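Local coordinates for protein phospholyase (Arthrobacter aurescens, PDB 5G4I) that acts as a pyridoxal-phosphate-dependent phospholyase related to class III transaminases and probably releases phosphate from ethanolamine phosphate, at residues F215-L220 against G232-V237; R240-A243 against L247-S250; G357-V362 against L433-L438. One frame throughout, in Å; residues are numbered along the deposited sequence.

Contact 1. Residues F215-L220 against G232-V237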
ATOM      1  N   PHE A 215     -18.917   8.672   8.622  1.00  9.82           N
ATOM      2  CA  PHE A 215     -18.123   9.395   9.651  1.00  9.86           C
ATOM      3  C   PHE A 215     -16.868   8.546   9.902  1.00  9.16           C
ATOM      4  O   PHE A 215     -17.008   7.340  10.193  1.00  9.38           O
ATOM      5  CB  PHE A 215     -18.971   9.546  10.968  1.00  9.78           C
ATOM      6  CG  PHE A 215     -18.216  10.017  12.174  1.00 10.47           C
ATOM      7  CD1 PHE A 215     -17.591  11.224  12.174  1.00 11.95           C
ATOM      8  CD2 PHE A 215     -18.213   9.250  13.374  1.00 12.90           C
ATOM      9  CE1 PHE A 215     -16.945  11.737  13.333  1.00 13.02           C
ATOM     10  CE2 PHE A 215     -17.547   9.734  14.470  1.00 12.37           C
ATOM     11  CZ  PHE A 215     -16.924  10.962  14.486  1.00 12.07           C
ATOM     12  N   LEU A 216     -15.717   9.163   9.788  1.00  9.40           N
ATOM     13  CA  LEU A 216     -14.419   8.480   9.895  1.00  9.45           C
ATOM     14  C   LEU A 216     -13.658   9.181  11.029  1.00  8.73           C
ATOM     15  O   LEU A 216     -13.557  10.436  11.081  1.00  9.43           O
ATOM     16  CB  LEU A 216     -13.618   8.695   8.577  1.00  9.63           C
ATOM     17  CG  LEU A 216     -12.163   8.283   8.531  1.00  9.87           C
ATOM     18  CD1 LEU A 216     -11.944   6.818   8.854  1.00 10.75           C
ATOM     19  CD2 LEU A 216     -11.556   8.643   7.163  1.00 11.21           C
ATOM     20  N   PHE A 217     -13.102   8.424  12.006  1.00  7.93           N
ATOM     21  CA  PHE A 217     -12.485   9.039  13.217  1.00  8.33           C
ATOM     22  C   PHE A 217     -11.435   8.117  13.803  1.00  8.89           C
ATOM     23  O   PHE A 217     -11.565   6.880  13.785  1.00  9.39           O
ATOM     24  CB  PHE A 217     -13.551   9.412  14.297  1.00  9.13           C
ATOM     25  CG  PHE A 217     -14.138   8.226  15.052  1.00  9.34           C
ATOM     26  CD1 PHE A 217     -15.007   7.324  14.441  1.00 10.03           C
ATOM     27  CD2 PHE A 217     -13.835   8.005  16.402  1.00  9.65           C
ATOM     28  CE1 PHE A 217     -15.557   6.254  15.173  1.00 10.81           C
ATOM     29  CE2 PHE A 217     -14.394   6.950  17.139  1.00 10.20           C
ATOM     30  CZ  PHE A 217     -15.251   6.078  16.520  1.00 10.42           C
ATOM     31  N   ASP A 218     -10.396   8.771  14.400  1.00  8.91           N
ATOM     32  CA  ASP A 218      -9.458   8.133  15.349  1.00  8.70           C
ATOM     33  C   ASP A 218     -10.019   8.196  16.735  1.00  8.75           C
ATOM     34  O   ASP A 218     -10.190   9.326  17.275  1.00  9.36           O
ATOM     35  CB  ASP A 218      -8.101   8.872  15.281  1.00  9.55           C
ATOM     36  CG  ASP A 218      -7.145   8.620  16.442  1.00 10.64           C
ATOM     37  OD1 ASP A 218      -7.305   7.608  17.167  1.00 10.47           O
ATOM     38  OD2 ASP A 218      -6.212   9.497  16.604  1.00 11.50           O
ATOM     39  N   PRO A 219     -10.342   7.073  17.381  1.00  9.23           N
ATOM     40  CA  PRO A 219     -10.968   7.142  18.774  1.00  9.99           C
ATOM     41  C   PRO A 219     -10.198   7.930  19.833  1.00 10.38           C
ATOM     42  O   PRO A 219     -10.789   8.498  20.744  1.00 10.65           O
ATOM     43  CB  PRO A 219     -11.022   5.637  19.183  1.00 11.04           C
ATOM     44  CG  PRO A 219     -11.212   4.917  17.896  1.00  9.90           C
ATOM     45  CD  PRO A 219     -10.337   5.666  16.872  1.00  9.26           C
ATOM     46  N   LEU A 220      -8.868   7.993  19.742  1.00  9.84           N
ATOM     47  CA  LEU A 220      -8.023   8.783  20.666  1.00 11.55           C
ATOM     48  C   LEU A 220      -8.010  10.290  20.309  1.00 11.20           C
ATOM     49  O   LEU A 220      -7.505  11.151  21.124  1.00 11.86           O
ATOM     50  CB  LEU A 220      -6.567   8.259  20.718  1.00 11.26           C
ATOM     51  CG  LEU A 220      -6.421   7.028  21.657  1.00 11.86           C
ATOM     52  CD1 LEU A 220      -5.033   6.382  21.449  1.00 13.43           C
ATOM     53  CD2 LEU A 220      -6.592   7.396  23.149  1.00 12.68           C
ATOM     54  N   GLY A 232     -21.727  10.322  25.141  1.00 14.24           N
ATOM     55  CA  GLY A 232     -22.897  10.430  24.240  1.00 14.36           C
ATOM     56  C   GLY A 232     -22.586  11.111  22.900  1.00 13.45           C
ATOM     57  O   GLY A 232     -23.441  11.117  22.038  1.00 14.62           O
ATOM     58  N   TYR A 233     -21.415  11.741  22.746  1.00 13.38           N
ATOM     59  CA  TYR A 233     -21.092  12.401  21.496  1.00 12.32           C
ATOM     60  C   TYR A 233     -20.938  11.399  20.335  1.00 11.88           C
ATOM     61  O   TYR A 233     -21.675  11.470  19.312  1.00 11.29           O
ATOM     62  CB  TYR A 233     -19.880  13.306  21.577  1.00 11.65           C
ATOM     63  CG  TYR A 233     -19.520  13.983  20.214  1.00 12.40           C
ATOM     64  CD1 TYR A 233     -20.237  15.058  19.751  1.00 12.67           C
ATOM     65  CD2 TYR A 233     -18.544  13.470  19.384  1.00 12.44           C
ATOM     66  CE1 TYR A 233     -19.996  15.694  18.541  1.00 12.22           C
ATOM     67  CE2 TYR A 233     -18.229  14.090  18.186  1.00 11.85           C
ATOM     68  CZ  TYR A 233     -18.978  15.199  17.747  1.00 11.68           C
ATOM     69  OH  TYR A 233     -18.674  15.832  16.540  1.00 12.59           O
ATOM     70  N   ILE A 234     -20.018  10.433  20.499  1.00 10.75           N
ATOM     71  CA  ILE A 234     -19.844   9.430  19.431  1.00 11.14           C
ATOM     72  C   ILE A 234     -21.112   8.661  19.092  1.00 11.36           C
ATOM     73  O   ILE A 234     -21.510   8.392  17.920  1.00 11.54           O
ATOM     74  CB  ILE A 234     -18.643   8.488  19.708  1.00 10.20           C
ATOM     75  CG1 ILE A 234     -17.346   9.303  19.769  1.00 11.82           C
ATOM     76  CG2 ILE A 234     -18.527   7.335  18.732  1.00 11.34           C
ATOM     77  CD1 ILE A 234     -16.868   9.937  18.419  1.00 12.12           C
ATOM     78  N   GLU A 235     -21.840   8.240  20.157  1.00 11.63           N
ATOM     79  CA  GLU A 235     -23.093   7.539  19.982  1.00 12.24           C
ATOM     80  C   GLU A 235     -24.151   8.399  19.231  1.00 11.51           C
ATOM     81  O   GLU A 235     -24.868   7.915  18.353  1.00 12.48           O
ATOM     82  CB  GLU A 235     -23.631   7.163  21.398  1.00 15.19           C
ATOM     83  CG  GLU A 235     -22.636   6.309  22.272  1.00 19.78           C
ATOM     84  CD  GLU A 235     -21.363   6.900  23.072  1.00 25.80           C
ATOM     85  OE1 GLU A 235     -20.795   7.875  23.091  1.00 21.14           O
ATOM     86  OE2 GLU A 235     -20.840   6.228  23.871  1.00 26.52           O
ATOM     87  N   GLY A 236     -24.187   9.668  19.579  1.00 11.98           N
ATOM     88  CA  GLY A 236     -25.114  10.634  18.897  1.00 12.85           C
ATOM     89  C   GLY A 236     -24.761  10.825  17.407  1.00 12.47           C
ATOM     90  O   GLY A 236     -25.670  10.955  16.545  1.00 12.25           O
ATOM     91  N   VAL A 237     -23.474  10.913  17.123  1.00 11.41           N
ATOM     92  CA  VAL A 237     -23.013  11.004  15.723  1.00 11.29           C
ATOM     93  C   VAL A 237     -23.412   9.785  14.973  1.00 11.07           C
ATOM     94  O   VAL A 237     -23.976   9.863  13.851  1.00 11.18           O
ATOM     95  CB  VAL A 237     -21.482  11.288  15.620  1.00 10.71           C
ATOM     96  CG1 VAL A 237     -21.059  11.221  14.147  1.00 11.75           C
ATOM     97  CG2 VAL A 237     -21.100  12.584  16.248  1.00 11.12           C
TER
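F215 and F217, alternate residues of strand 215-217, turn their rings onto I234 and V237 of the helix that begins at Y233. Strand and helix run nearly antiparallel, at 152°, with their axes 11.1 Å apart at closest approach, and the side chains meet in the layer between them.

One interaction is a CH-pi contact. V237 CG1 lies over one face of the F215 ring, 3.6 Å from its centroid and only 15° off the ring normal. With CG anti to the backbone N (chi1 169°), F215 is swung to present that face to the valine, and the two side chains cross at about a right angle. Without the ring, as with an alanine here, V237 CG1 would probably lose its aromatic platform and I234 CD1 the edge it abuts.

Aliphatic packing completes the interface. I234 CD1 reaches F215 CE2 at 4.0 Å, near the plane of that ring, yet sits over a face of F217, 4.1 Å from F217 CE2. A single methyl thus meets one ring at its rim and the other from above, while I234 CG2 touches F217 CZ.

No polar bond passes between the segments. Past the strand, D218 OD1 accepts from L220 N at 3.0 Å, an Asx turn, while D218 OD2 pairs with S222 OG in the loop beyond. On the flank of the helix, Y233 packs against helix 187-207.

All four touching residues are buried; cohesion here rests on shape and dispersion, which fix the helix over one face of the sheet without directional bonds.

Contact 2. Residues R240-A243 against L247-S250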
ATOM      1  N   ARG A 240     -27.163   9.707  14.132  1.00 10.91           N
ATOM      2  CA  ARG A 240     -27.523  10.724  13.057  1.00 11.44           C
ATOM      3  C   ARG A 240     -27.002  10.286  11.663  1.00 11.45           C
ATOM      4  O   ARG A 240     -27.664  10.360  10.655  1.00 11.71           O
ATOM      5  CB  ARG A 240     -26.989  12.073  13.431  1.00 11.32           C
ATOM      6  CG  ARG A 240     -27.749  12.703  14.636  1.00 10.90           C
ATOM      7  CD  ARG A 240     -26.944  13.840  15.301  1.00 12.98           C
ATOM      8  NE  ARG A 240     -27.668  14.589  16.320  1.00 11.89           N
ATOM      9  CZ  ARG A 240     -27.935  14.105  17.522  1.00 13.90           C
ATOM     10  NH1 ARG A 240     -27.527  12.899  17.901  1.00 13.73           N
ATOM     11  NH2 ARG A 240     -28.642  14.871  18.393  1.00 15.85           N
ATOM     12  N   VAL A 241     -25.774   9.730  11.619  1.00 10.20           N
ATOM     13  CA  VAL A 241     -25.227   9.261  10.387  1.00 11.13           C
ATOM     14  C   VAL A 241     -26.061   8.084   9.798  1.00 11.10           C
ATOM     15  O   VAL A 241     -26.299   8.055   8.599  1.00 11.85           O
ATOM     16  CB  VAL A 241     -23.739   8.834  10.613  1.00 10.24           C
ATOM     17  CG1 VAL A 241     -23.138   7.946   9.445  1.00 11.27           C
ATOM     18  CG2 VAL A 241     -22.876  10.042  10.840  1.00 12.55           C
ATOM     19  N   ARG A 242     -26.446   7.125  10.660  1.00 11.25           N
ATOM     20  CA  ARG A 242     -27.240   5.958  10.191  1.00 11.86           C
ATOM     21  C   ARG A 242     -28.616   6.414   9.720  1.00 12.08           C
ATOM     22  O   ARG A 242     -29.108   5.867   8.708  1.00 13.74           O
ATOM     23  CB  ARG A 242     -27.237   4.870  11.240  1.00 13.11           C
ATOM     24  CG  ARG A 242     -25.787   4.232  11.307  1.00 14.70           C
ATOM     25  CD  ARG A 242     -25.615   3.440  12.520  1.00 18.33           C
ATOM     26  NE  ARG A 242     -24.222   2.857  12.492  1.00 14.71           N
ATOM     27  CZ  ARG A 242     -23.628   2.391  13.582  1.00 15.50           C
ATOM     28  NH1 ARG A 242     -24.171   2.512  14.798  1.00 16.01           N
ATOM     29  NH2 ARG A 242     -22.398   1.854  13.466  1.00 13.15           N
ATOM     30  N   ALA A 243     -29.156   7.435  10.375  1.00 12.25           N
ATOM     31  CA  ALA A 243     -30.535   7.900   9.925  1.00 13.20           C
ATOM     32  C   ALA A 243     -30.368   8.562   8.530  1.00 13.82           C
ATOM     33  O   ALA A 243     -31.369   8.684   7.771  1.00 15.25           O
ATOM     34  CB  ALA A 243     -31.090   8.847  10.920  1.00 13.74           C
ATOM     35  N   LEU A 247     -22.458   5.119   7.121  1.00 10.10           N
ATOM     36  CA  LEU A 247     -21.736   4.126   7.939  1.00 10.95           C
ATOM     37  C   LEU A 247     -20.713   4.824   8.823  1.00 10.62           C
ATOM     38  O   LEU A 247     -20.268   5.946   8.559  1.00 10.84           O
ATOM     39  CB  LEU A 247     -20.982   3.093   7.043  1.00 11.19           C
ATOM     40  CG  LEU A 247     -21.834   2.373   5.981  1.00 11.65           C
ATOM     41  CD1 LEU A 247     -21.001   1.460   5.090  1.00 12.65           C
ATOM     42  CD2 LEU A 247     -22.939   1.557   6.639  1.00 13.41           C
ATOM     43  N   VAL A 248     -20.280   4.095   9.831  1.00 10.23           N
ATOM     44  CA  VAL A 248     -19.209   4.558  10.749  1.00  9.91           C
ATOM     45  C   VAL A 248     -17.929   3.752  10.528  1.00 10.09           C
ATOM     46  O   VAL A 248     -17.969   2.494  10.539  1.00 11.43           O
ATOM     47  CB  VAL A 248     -19.646   4.428  12.228  1.00 10.34           C
ATOM     48  CG1 VAL A 248     -18.462   4.831  13.152  1.00 11.65           C
ATOM     49  CG2 VAL A 248     -20.891   5.291  12.497  1.00 11.64           C
ATOM     50  N   ILE A 249     -16.797   4.470  10.311  1.00  9.78           N
ATOM     51  CA  ILE A 249     -15.472   3.858  10.175  1.00  9.25           C
ATOM     52  C   ILE A 249     -14.638   4.286  11.437  1.00  9.30           C
ATOM     53  O   ILE A 249     -14.367   5.477  11.620  1.00  8.96           O
ATOM     54  CB  ILE A 249     -14.665   4.258   8.920  1.00  9.64           C
ATOM     55  CG1 ILE A 249     -15.448   3.980   7.596  1.00 10.77           C
ATOM     56  CG2 ILE A 249     -13.299   3.495   8.881  1.00 10.37           C
ATOM     57  CD1 ILE A 249     -14.856   4.698   6.403  1.00 12.29           C
ATOM     58  N   SER A 250     -14.174   3.285  12.232  1.00  9.35           N
ATOM     59  CA  SER A 250     -13.119   3.574  13.258  1.00  9.75           C
ATOM     60  C   SER A 250     -11.745   3.314  12.668  1.00  8.88           C
ATOM     61  O   SER A 250     -11.463   2.115  12.322  1.00  9.35           O
ATOM     62  CB  SER A 250     -13.303   2.716  14.520  1.00  9.75           C
ATOM     63  OG  SER A 250     -12.341   3.074  15.507  1.00  9.66           O
TER
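The last turn of the helix, carrying V241 and R242, lies beside the start of strand 247-250, with R242 CA and L247 CA 6.2 Å apart, and no backbone hydrogen bond joins the two segments. V241 meets the strand backbone instead of a side chain. Its CG1, anti to the backbone N at chi1 164°, is 3.6 Å from L247 O and 3.7 Å from L247 N, so a methyl covers the peptide atoms of L247, whose own CB points away from the helix. The L247 side chain packs against helix 120-135 on the other face of the sheet.

A three-residue connection closes this half of a beta-alpha-beta unit: strand 214-217, helix 233-243 and strand 247-251, the two strands being parallel neighbours in the mostly parallel sheet of the large domain, as in fold-type I PLP enzymes. V241 also touches F215 of the first strand, so the helix reaches both strands, while V248 packs on F217 within the sheet.

R242 takes the more peripheral route. Its chain is extended from CG to NE and crosses V248 at about a right angle, bringing V248 CG2 over one face of the guanidinium, 3.9 Å from NH2 and 4.1 Å from NE. V248 CB is 4.0 Å from the same NH2. The polar rim is held by other partners: NE forms a salt bridge with E275 OE2, and NH2 donates to E273 O. Since E275 OE1 also accepts from V248 N, one carboxylate grips both the arginine and the strand it covers, which would limit rotation of the guanidinium and keep its flat face on the valine methyl.

Contact 3. Residues G357-V362 against L433-L438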
ATOM      1  N   GLY A 357       3.466  25.436  36.501  1.00 24.10           N
ATOM      2  CA  GLY A 357       2.699  26.443  35.803  1.00 24.65           C
ATOM      3  C   GLY A 357       2.842  26.392  34.268  1.00 20.28           C
ATOM      4  O   GLY A 357       2.073  27.144  33.561  1.00 24.02           O
ATOM      5  N   ASN A 358       3.770  25.538  33.712  1.00 21.06           N
ATOM      6  CA  ASN A 358       3.852  25.333  32.272  1.00 18.06           C
ATOM      7  C   ASN A 358       3.027  24.080  31.768  1.00 18.67           C
ATOM      8  O   ASN A 358       3.086  23.787  30.592  1.00 20.38           O
ATOM      9  CB  ASN A 358       5.275  25.226  31.769  1.00 21.09           C
ATOM     10  CG  ASN A 358       6.067  26.513  31.989  1.00 22.57           C
ATOM     11  OD1 ASN A 358       7.067  26.464  32.713  1.00 24.27           O
ATOM     12  ND2 ASN A 358       5.710  27.592  31.290  1.00 20.96           N
ATOM     13  N   VAL A 359       2.248  23.454  32.651  1.00 18.48           N
ATOM     14  CA  VAL A 359       1.403  22.273  32.260  1.00 19.89           C
ATOM     15  C   VAL A 359      -0.057  22.548  32.441  1.00 20.03           C
ATOM     16  O   VAL A 359      -0.471  22.942  33.537  1.00 23.58           O
ATOM     17  CB  VAL A 359       1.886  21.035  33.003  1.00 18.43           C
ATOM     18  CG1 VAL A 359       1.052  19.758  32.637  1.00 18.92           C
ATOM     19  CG2 VAL A 359       3.355  20.725  32.731  1.00 18.95           C
ATOM     20  N   GLY A 360      -0.850  22.223  31.443  1.00 19.13           N
ATOM     21  CA  GLY A 360      -2.310  22.361  31.460  1.00 20.01           C
ATOM     22  C   GLY A 360      -2.967  21.030  31.863  1.00 21.46           C
ATOM     23  O   GLY A 360      -2.789  20.571  32.985  1.00 26.49           O
ATOM     24  N   SER A 361      -3.671  20.350  30.958  1.00 18.41           N
ATOM     25  CA  SER A 361      -4.353  19.126  31.304  1.00 16.16           C
ATOM     26  C   SER A 361      -3.516  17.842  30.970  1.00 15.69           C
ATOM     27  O   SER A 361      -2.671  17.854  30.040  1.00 16.56           O
ATOM     28  CB  SER A 361      -5.699  19.002  30.514  1.00 17.53           C
ATOM     29  OG  SER A 361      -6.524  20.151  30.782  1.00 20.61           O
ATOM     30  N   VAL A 362      -3.822  16.795  31.688  1.00 14.64           N
ATOM     31  CA  VAL A 362      -3.308  15.438  31.434  1.00 14.97           C
ATOM     32  C   VAL A 362      -4.296  14.732  30.464  1.00 16.27           C
ATOM     33  O   VAL A 362      -5.492  14.763  30.700  1.00 17.91           O
ATOM     34  CB  VAL A 362      -3.208  14.647  32.753  1.00 16.07           C
ATOM     35  CG1 VAL A 362      -2.691  13.225  32.492  1.00 17.17           C
ATOM     36  CG2 VAL A 362      -2.198  15.406  33.614  1.00 19.44           C
ATOM     37  N   LEU A 433      12.553  16.888  35.511  1.00 14.62           N
ATOM     38  CA  LEU A 433      13.778  17.668  35.512  1.00 16.62           C
ATOM     39  C   LEU A 433      13.850  18.641  34.330  1.00 19.25           C
ATOM     40  O   LEU A 433      14.272  19.826  34.451  1.00 19.61           O
ATOM     41  CB  LEU A 433      14.979  16.763  35.590  1.00 15.39           C
ATOM     42  CG  LEU A 433      15.111  15.922  36.899  1.00 15.87           C
ATOM     43  CD1 LEU A 433      16.133  14.874  36.712  1.00 16.99           C
ATOM     44  CD2 LEU A 433      15.345  16.775  38.158  1.00 18.22           C
ATOM     45  N   SER A 434      13.404  18.198  33.165  1.00 16.83           N
ATOM     46  CA  SER A 434      13.305  19.084  32.008  1.00 16.73           C
ATOM     47  C   SER A 434      12.345  20.278  32.226  1.00 15.97           C
ATOM     48  O   SER A 434      12.677  21.463  31.898  1.00 17.32           O
ATOM     49  CB  SER A 434      12.980  18.184  30.755  1.00 16.27           C
ATOM     50  OG  SER A 434      13.177  19.003  29.557  1.00 20.96           O
ATOM     51  N   LEU A 435      11.142  20.059  32.713  1.00 15.18           N
ATOM     52  CA  LEU A 435      10.151  21.068  33.062  1.00 16.51           C
ATOM     53  C   LEU A 435      10.776  22.089  34.053  1.00 17.62           C
ATOM     54  O   LEU A 435      10.588  23.337  33.917  1.00 19.40           O
ATOM     55  CB  LEU A 435       8.870  20.481  33.606  1.00 18.13           C
ATOM     56  CG  LEU A 435       7.960  19.848  32.551  1.00 18.85           C
ATOM     57  CD1 LEU A 435       6.933  18.988  33.265  1.00 18.61           C
ATOM     58  CD2 LEU A 435       7.240  20.844  31.672  1.00 19.47           C
ATOM     59  N   ALA A 436      11.504  21.558  35.020  1.00 19.29           N
ATOM     60  CA  ALA A 436      12.038  22.442  36.047  1.00 22.91           C
ATOM     61  C   ALA A 436      13.088  23.376  35.456  1.00 24.60           C
ATOM     62  O   ALA A 436      13.309  24.442  36.031  1.00 24.07           O
ATOM     63  CB  ALA A 436      12.589  21.634  37.201  1.00 23.42           C
ATOM     64  N   SER A 437      13.732  23.018  34.352  1.00 21.76           N
ATOM     65  CA  SER A 437      14.722  23.834  33.674  0.50 23.47           C
ATOM     66  C   SER A 437      14.138  24.973  32.801  1.00 23.36           C
ATOM     67  O   SER A 437      14.912  25.831  32.285  1.00 27.09           O
ATOM     68  CB  SER A 437      15.545  22.948  32.759  0.50 26.59           C
ATOM     69  OG  SER A 437      16.542  22.287  33.469  0.50 31.18           O
ATOM     70  N   LEU A 438      12.851  25.029  32.581  1.00 20.97           N
ATOM     71  CA  LEU A 438      12.267  26.120  31.738  1.00 22.20           C
ATOM     72  C   LEU A 438      12.398  27.503  32.479  1.00 29.14           C
ATOM     73  O   LEU A 438      12.445  27.526  33.690  1.00 27.71           O
ATOM     74  CB  LEU A 438      10.811  25.865  31.379  1.00 22.10           C
ATOM     75  CG  LEU A 438      10.527  24.617  30.507  1.00 21.19           C
ATOM     76  CD1 LEU A 438       9.052  24.375  30.367  1.00 20.99           C
ATOM     77  CD2 LEU A 438      11.268  24.696  29.153  1.00 24.33           C
TER
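V359 and L435 meet at about a right angle, the valine's CG2 set against the fork of the leucine. CG2 is 4.0 Å from L435 CD1 and equally 4.0 Å from CD2, so one methyl rests against both branch ends instead of favouring either. L435 points its CB at the strand from the helix, with CG anti to the carbonyl carbon (chi1 -75°), which carries both methyl branches to V359.

The second pair is more oblique. L438, further along the chain, lays CD1 against the side-chain amide of N358, 3.7 Å from OD1 and 4.0 Å from CG; L438 CB also approaches OD1, at 4.0 Å. This is van der Waals contact of a methyl with an amide oxygen and carries no hydrogen bond. The other end of the same amide is anchored: N358 ND2 donates to I374 O, which holds the group in place while its OD1 is turned to the leucine.

Helix 384-396 borders the same core, with L390 against L435 and I389 against L438, while I352 and A353 of helix 334-355 contact L435 and V359. The contact therefore joins the start of strand 359-365, an outermost strand of its sheet within this chain, to the last part of helix 421-436, in the helix-covered sheet formed largely from the C-terminal part of the chain that is typical of the small domain of fold-type I PLP enzymes.

Overall arrangement
Contacts 1 and 2 are two halves of one beta-alpha-beta unit. They share helix 233-243, their centres lie about 9 Å apart, and their strands are probably hydrogen-bonded through F215 N to L247 O (3.0 Å) and F215 O to I249 N (2.9 Å). Contact 3 is separate: its centre is about 31 Å from that of contact 1 and about 40 Å from that of contact 2, and it belongs to a different sheet. Contact 1 comes closer to the cofactor, the F217 side chain being about 9 Å from the bound pyridoxal phosphate, against about 14 Å for V248 of contact 2. Contact 3 lies away from the cofactor pocket.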